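Local coordinates for protein drebrin (Homo sapiens, PDB 5Y1Z) that is a brain protein, probably actin-binding, that carries an ADF-homology (cofilin-type) domain, at residues A[65-70]-A[84-89]. Numbering follows the deposited sequence.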
ATOM      1  N   VAL A  65      -0.750 -18.780   3.997  1.00 40.30           N
ATOM      2  CA  VAL A  65      -0.128 -18.038   2.909  1.00 35.68           C
ATOM      3  C   VAL A  65       1.340 -17.837   3.260  1.00 37.84           C
ATOM      4  O   VAL A  65       1.664 -17.371   4.353  1.00 40.35           O
ATOM      5  CB  VAL A  65      -0.839 -16.692   2.706  1.00 35.62           C
ATOM      6  CG1 VAL A  65      -0.143 -15.880   1.645  1.00 36.47           C
ATOM      7  CG2 VAL A  65      -2.303 -16.927   2.341  1.00 34.58           C
ATOM      8  N   MET A  66       2.237 -18.230   2.361  1.00 42.49           N
ATOM      9  CA  MET A  66       3.672 -18.130   2.623  1.00 43.08           C
ATOM     10  C   MET A  66       4.400 -17.650   1.364  1.00 43.12           C
ATOM     11  O   MET A  66       3.899 -17.777   0.238  1.00 47.18           O
ATOM     12  CB  MET A  66       4.244 -19.473   3.118  1.00 42.52           C
ATOM     13  CG  MET A  66       3.452 -20.111   4.262  1.00 43.17           C
ATOM     14  SD  MET A  66       4.188 -21.591   5.036  1.00 48.48           S
ATOM     15  CE  MET A  66       5.218 -22.125   3.762  1.00 50.40           C
ATOM     16  N   TYR A  67       5.600 -17.101   1.559  1.00 38.52           N
ATOM     17  CA  TYR A  67       6.418 -16.579   0.464  1.00 38.42           C
ATOM     18  C   TYR A  67       7.789 -17.237   0.507  1.00 42.15           C
ATOM     19  O   TYR A  67       8.508 -17.121   1.506  1.00 47.41           O
ATOM     20  CB  TYR A  67       6.527 -15.046   0.540  1.00 34.95           C
ATOM     21  CG  TYR A  67       5.173 -14.383   0.516  1.00 37.22           C
ATOM     22  CD1 TYR A  67       4.423 -14.355  -0.658  1.00 39.08           C
ATOM     23  CD2 TYR A  67       4.617 -13.830   1.664  1.00 38.35           C
ATOM     24  CE1 TYR A  67       3.170 -13.785  -0.702  1.00 40.63           C
ATOM     25  CE2 TYR A  67       3.351 -13.249   1.634  1.00 39.93           C
ATOM     26  CZ  TYR A  67       2.632 -13.232   0.444  1.00 42.18           C
ATOM     27  OH  TYR A  67       1.364 -12.669   0.378  1.00 44.42           O
ATOM     28  N   GLY A  68       8.151 -17.925  -0.576  1.00 42.15           N
ATOM     29  CA  GLY A  68       9.421 -18.628  -0.632  1.00 43.50           C
ATOM     30  C   GLY A  68      10.434 -17.946  -1.524  1.00 46.31           C
ATOM     31  O   GLY A  68      10.172 -17.697  -2.695  1.00 48.89           O
ATOM     32  N   PHE A  69      11.578 -17.585  -0.984  1.00 43.96           N
ATOM     33  CA  PHE A  69      12.580 -16.856  -1.742  1.00 44.86           C
ATOM     34  C   PHE A  69      13.752 -17.804  -1.908  1.00 45.47           C
ATOM     35  O   PHE A  69      14.481 -18.081  -0.945  1.00 44.89           O
ATOM     36  CB  PHE A  69      12.988 -15.562  -1.044  1.00 45.57           C
ATOM     37  CG  PHE A  69      13.971 -14.734  -1.825  1.00 49.40           C
ATOM     38  CD1 PHE A  69      13.545 -13.872  -2.817  1.00 50.93           C
ATOM     39  CD2 PHE A  69      15.338 -14.818  -1.566  1.00 50.16           C
ATOM     40  CE1 PHE A  69      14.476 -13.091  -3.526  1.00 52.39           C
ATOM     41  CE2 PHE A  69      16.255 -14.051  -2.274  1.00 49.79           C
ATOM     42  CZ  PHE A  69      15.828 -13.196  -3.251  1.00 50.09           C
ATOM     43  N   CYS A  70      13.920 -18.301  -3.124  1.00 44.76           N
ATOM     44  CA  CYS A  70      14.920 -19.307  -3.410  1.00 46.99           C
ATOM     45  C   CYS A  70      15.863 -18.833  -4.512  1.00 50.44           C
ATOM     46  O   CYS A  70      15.424 -18.353  -5.566  1.00 53.04           O
ATOM     47  CB  CYS A  70      14.234 -20.609  -3.795  1.00 50.77           C
ATOM     48  SG  CYS A  70      15.371 -21.966  -4.070  1.00 61.47           S
ATOM     49  N   LEU A  84      10.446 -16.174  -6.394  1.00 47.69           N
ATOM     50  CA  LEU A  84       9.556 -15.983  -5.263  1.00 47.56           C
ATOM     51  C   LEU A  84       8.344 -16.877  -5.484  1.00 49.94           C
ATOM     52  O   LEU A  84       7.612 -16.710  -6.463  1.00 55.22           O
ATOM     53  CB  LEU A  84       9.145 -14.517  -5.123  1.00 47.55           C
ATOM     54  CG  LEU A  84       8.175 -14.217  -3.979  1.00 45.59           C
ATOM     55  CD1 LEU A  84       8.936 -14.393  -2.687  1.00 45.54           C
ATOM     56  CD2 LEU A  84       7.615 -12.829  -4.090  1.00 46.07           C
ATOM     57  N   ILE A  85       8.122 -17.809  -4.572  1.00 51.42           N
ATOM     58  CA  ILE A  85       6.960 -18.682  -4.609  1.00 48.32           C
ATOM     59  C   ILE A  85       5.860 -18.030  -3.789  1.00 47.55           C
ATOM     60  O   ILE A  85       6.023 -17.801  -2.584  1.00 46.60           O
ATOM     61  CB  ILE A  85       7.291 -20.071  -4.065  1.00 46.42           C
ATOM     62  CG1 ILE A  85       8.254 -20.755  -5.026  1.00 48.21           C
ATOM     63  CG2 ILE A  85       6.011 -20.880  -3.965  1.00 46.84           C
ATOM     64  CD1 ILE A  85       9.053 -21.823  -4.401  1.00 47.55           C
ATOM     65  N   ASN A  86       4.769 -17.681  -4.464  1.00 45.21           N
ATOM     66  CA  ASN A  86       3.564 -17.156  -3.846  1.00 44.60           C
ATOM     67  C   ASN A  86       2.703 -18.348  -3.462  1.00 45.04           C
ATOM     68  O   ASN A  86       1.887 -18.835  -4.253  1.00 51.40           O
ATOM     69  CB  ASN A  86       2.858 -16.224  -4.816  1.00 49.37           C
ATOM     70  CG  ASN A  86       1.543 -15.740  -4.297  1.00 53.78           C
ATOM     71  OD1 ASN A  86       1.398 -15.473  -3.104  1.00 56.16           O
ATOM     72  ND2 ASN A  86       0.570 -15.601  -5.192  1.00 55.37           N
ATOM     73  N   TRP A  87       2.892 -18.834  -2.237  1.00 39.04           N
ATOM     74  CA  TRP A  87       2.188 -20.015  -1.758  1.00 38.30           C
ATOM     75  C   TRP A  87       0.876 -19.663  -1.059  1.00 41.15           C
ATOM     76  O   TRP A  87       0.850 -18.906  -0.075  1.00 39.74           O
ATOM     77  CB  TRP A  87       3.072 -20.808  -0.803  1.00 36.14           C
ATOM     78  CG  TRP A  87       2.356 -21.965  -0.165  1.00 34.09           C
ATOM     79  CD1 TRP A  87       1.649 -21.950   0.995  1.00 33.23           C
ATOM     80  CD2 TRP A  87       2.277 -23.308  -0.670  1.00 35.13           C
ATOM     81  NE1 TRP A  87       1.145 -23.194   1.257  1.00 36.23           N
ATOM     82  CE2 TRP A  87       1.519 -24.052   0.253  1.00 35.82           C
ATOM     83  CE3 TRP A  87       2.803 -23.962  -1.799  1.00 32.61           C
ATOM     84  CZ2 TRP A  87       1.254 -25.420   0.080  1.00 37.46           C
ATOM     85  CZ3 TRP A  87       2.537 -25.322  -1.972  1.00 34.22           C
ATOM     86  CH2 TRP A  87       1.769 -26.029  -1.042  1.00 35.13           C
ATOM     87  N   VAL A  88      -0.207 -20.263  -1.529  1.00 40.19           N
ATOM     88  CA  VAL A  88      -1.479 -20.163  -0.852  1.00 41.43           C
ATOM     89  C   VAL A  88      -1.966 -21.574  -0.607  1.00 45.61           C
ATOM     90  O   VAL A  88      -2.262 -22.309  -1.556  1.00 50.01           O
ATOM     91  CB  VAL A  88      -2.504 -19.350  -1.649  1.00 41.97           C
ATOM     92  CG1 VAL A  88      -3.772 -19.187  -0.843  1.00 43.42           C
ATOM     93  CG2 VAL A  88      -1.922 -17.987  -1.977  1.00 39.98           C
ATOM     94  N   GLY A  89      -2.024 -21.966   0.658  1.00 44.11           N
ATOM     95  CA  GLY A  89      -2.461 -23.304   0.973  1.00 42.22           C
ATOM     96  C   GLY A  89      -3.900 -23.516   0.553  1.00 44.50           C
ATOM     97  O   GLY A  89      -4.726 -22.605   0.605  1.00 46.61           O
TER
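With its CG trans to the backbone N (chi1 174°), W87 sets its indole beside M66, which, with CG anti to the carbonyl carbon and beside its own backbone N (chi1 -50°), lays its thioether chain alongside, on the same face of the sheet. M66 CG lies 4.2 Å from W87 CD1, and the sulfur completes an oblique Met-aromatic contact, M66 SD being 5.4 Å from the centroid of the five-membered ring. Y67 and N86 run side by side on the other face, ring and amide planes nearly parallel (9° apart), with N86 OD1 3.4 Å from Y67 CE1. L84, on the same face as Y67, turns its CD1 back toward the first strand, 4.1 Å from Y67 CB, while V65 CG2 meets V88 CG1. The backbones pair antiparallel: M66 with W87 and G68 with I85 each exchange two N-H...O bonds, I85 N to G68 O measuring 2.8 Å. The polar ends find partners beyond the hairpin: Y67 OH bonds Y36 OH, N86 ND2 bonds N119 OD1, and W87 NE1 bonds E61 O. These neighbouring inner strands of the mixed ADF-homology sheet are flanked by strands 31-36 and 116-120; helix 104-110 packs on Y67, L84 and N86, whereas helix 52-56 covers I85 and F60 stacks on W87.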